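PDB 4LRL: HD domain protein from Enterococcus faecalis, which probably hydrolyses deoxyribonucleoside triphosphates such as dGTP at a metal-binding HD-domain site, and is subject to allosteric regulation by nucleotides. Local coordinates for residues Ala177-Pro180 / Glu181-Ser185. Sequence-based numbering, arbitrary orientation.
Sequences ADFP and EKVAS
E181 lies with its CB against D178 O at the first turn of the helix. A water sits beside this turn. It donates to A177 O at 2.6 Å and accepts a weak hydrogen bond from E181 N. The water bridges a carbonyl and an N-H four residues apart, where a direct helical bond would otherwise lie.

K182 meets D178 twice. K182 N, four residues on, donates to D178 O at 3.3 Å, approaching in the carbonyl plane. Its side chain runs back over the same carbonyl, with CG resting 3.3 Å from D178 O. From there the chain is extended, and NZ reaches D178 OD1 at 3.2 Å in a salt bridge whose hydrogen bond is weak. D178 holds CG between its own N and carbonyl carbon (chi1 57°), which puts OD1 within range of that amine. Its other oxygen, OD2, is hydrogen-bonded to S176 OG, so the two carboxylate oxygens have different partners.

V183 N binds F179 O at 2.9 Å, nearly straight. V183 CG2 lies over one face of the F179 ring, 4.0 Å from the centroid, in a CH-pi contact. The F179 torsion (chi1 -159°) sets the ring against this methyl. CE2 is the ring atom nearest to CG2, at 3.5 Å.

A184 N closes the next turn on P180 O, and its CB also rests near that oxygen. S185 OG turns back to K182 O at 2.6 Å, adding a side-chain bond to the backbone one from S185 N to E181 O.

This is the first part of helix 179-187 in the HD domain. F179, K182 and V183 pack on helix 124-133, whose L133 precedes the metal ligands H134 and D135. P180 and F179 face helix 167-175, while V183 and A184 lie against helix 153-162.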
ATOM      1  N   ALA C 177     -32.336  33.471   3.487  1.00 63.90           N
ATOM      2  CA  ALA C 177     -32.087  34.342   4.645  1.00 64.39           C
ATOM      3  C   ALA C 177     -31.681  33.600   5.930  1.00 62.54           C
ATOM      4  O   ALA C 177     -30.775  34.035   6.640  1.00 61.96           O
ATOM      5  CB  ALA C 177     -33.301  35.242   4.904  1.00 66.97           C
ATOM      6  N   ASP C 178     -32.347  32.477   6.197  1.00 61.79           N
ATOM      7  CA  ASP C 178     -32.190  31.713   7.438  1.00 60.59           C
ATOM      8  C   ASP C 178     -31.111  30.635   7.354  1.00 57.56           C
ATOM      9  O   ASP C 178     -30.791  29.986   8.354  1.00 56.77           O
ATOM     10  CB  ASP C 178     -33.521  31.049   7.794  1.00 62.03           C
ATOM     11  CG  ASP C 178     -34.041  30.146   6.680  1.00 63.07           C
ATOM     12  OD1 ASP C 178     -34.757  29.170   6.986  1.00 65.22           O
ATOM     13  OD2 ASP C 178     -33.739  30.405   5.494  1.00 64.60           O
ATOM     14  N   PHE C 179     -30.555  30.440   6.162  1.00 55.99           N
ATOM     15  CA  PHE C 179     -29.595  29.361   5.933  1.00 52.93           C
ATOM     16  C   PHE C 179     -28.305  29.465   6.757  1.00 50.90           C
ATOM     17  O   PHE C 179     -27.835  28.448   7.277  1.00 49.39           O
ATOM     18  CB  PHE C 179     -29.282  29.209   4.442  1.00 52.74           C
ATOM     19  CG  PHE C 179     -28.722  27.869   4.079  1.00 50.57           C
ATOM     20  CD1 PHE C 179     -29.517  26.729   4.147  1.00 50.56           C
ATOM     21  CD2 PHE C 179     -27.405  27.745   3.660  1.00 49.13           C
ATOM     22  CE1 PHE C 179     -29.001  25.481   3.812  1.00 49.74           C
ATOM     23  CE2 PHE C 179     -26.879  26.508   3.316  1.00 47.92           C
ATOM     24  CZ  PHE C 179     -27.673  25.370   3.395  1.00 48.05           C
ATOM     25  N   PRO C 180     -27.730  30.683   6.884  1.00 51.02           N
ATOM     26  CA  PRO C 180     -26.513  30.824   7.689  1.00 49.32           C
ATOM     27  C   PRO C 180     -26.669  30.330   9.129  1.00 48.66           C
ATOM     28  O   PRO C 180     -25.813  29.576   9.607  1.00 46.47           O
ATOM     29  CB  PRO C 180     -26.249  32.332   7.665  1.00 51.00           C
ATOM     30  CG  PRO C 180     -26.873  32.794   6.403  1.00 52.47           C
ATOM     31  CD  PRO C 180     -28.110  31.963   6.254  1.00 52.87           C
ATOM     32  N   GLU C 181     -27.758  30.732   9.796  1.00 50.25           N
ATOM     33  CA  GLU C 181     -28.053  30.314  11.170  0.50 50.24           C
ATOM     34  C   GLU C 181     -28.154  28.792  11.249  1.00 48.60           C
ATOM     35  O   GLU C 181     -27.606  28.160  12.153  1.00 47.48           O
ATOM     36  CB  GLU C 181     -29.348  30.982  11.657  0.50 52.69           C
ATOM     37  CG  GLU C 181     -29.825  30.573  13.049  0.50 53.80           C
ATOM     38  CD  GLU C 181     -30.891  29.485  13.015  0.50 55.07           C
ATOM     39  OE1 GLU C 181     -31.707  29.469  12.064  0.50 55.60           O
ATOM     40  OE2 GLU C 181     -30.918  28.653  13.947  0.50 54.75           O
ATOM     41  N   LYS C 182     -28.858  28.208  10.284  1.00 48.48           N
ATOM     42  CA  LYS C 182     -29.017  26.753  10.216  1.00 47.07           C
ATOM     43  C   LYS C 182     -27.679  26.018  10.049  1.00 44.80           C
ATOM     44  O   LYS C 182     -27.424  25.035  10.744  1.00 43.96           O
ATOM     45  CB  LYS C 182     -30.006  26.363   9.114  1.00 47.83           C
ATOM     46  CG  LYS C 182     -31.423  26.898   9.327  1.00 50.16           C
ATOM     47  CD  LYS C 182     -32.408  26.313   8.323  1.00 51.02           C
ATOM     48  CE  LYS C 182     -33.834  26.548   8.782  1.00 54.29           C
ATOM     49  NZ  LYS C 182     -34.852  26.079   7.789  1.00 56.15           N
ATOM     50  N   VAL C 183     -26.817  26.492   9.148  1.00 44.04           N
ATOM     51  CA  VAL C 183     -25.482  25.888   8.985  1.00 42.08           C
ATOM     52  C   VAL C 183     -24.689  25.922  10.306  1.00 41.48           C
ATOM     53  O   VAL C 183     -24.060  24.934  10.691  1.00 40.14           O
ATOM     54  CB  VAL C 183     -24.668  26.557   7.843  1.00 41.81           C
ATOM     55  CG1 VAL C 183     -23.234  26.038   7.810  1.00 39.92           C
ATOM     56  CG2 VAL C 183     -25.341  26.330   6.499  1.00 42.57           C
ATOM     57  N   ALA C 184     -24.750  27.059  10.995  1.00 42.65           N
ATOM     58  CA  ALA C 184     -24.034  27.260  12.247  1.00 42.57           C
ATOM     59  C   ALA C 184     -24.557  26.336  13.339  1.00 42.89           C
ATOM     60  O   ALA C 184     -23.774  25.809  14.132  1.00 42.31           O
ATOM     61  CB  ALA C 184     -24.127  28.722  12.682  1.00 43.97           C
ATOM     62  N   SER C 185     -25.876  26.131  13.358  1.00 44.11           N
ATOM     63  CA  SER C 185     -26.537  25.248  14.321  1.00 44.58           C
ATOM     64  C   SER C 185     -26.156  23.772  14.192  1.00 43.41           C
ATOM     65  O   SER C 185     -26.265  23.019  15.167  1.00 43.77           O
ATOM     66  CB  SER C 185     -28.062  25.399  14.230  1.00 46.49           C
ATOM     67  OG  SER C 185     -28.580  24.836  13.034  1.00 45.54           O
TER
HETATM   68  O   HOH W   1     -29.610  33.428   8.827  1.00 50.52           O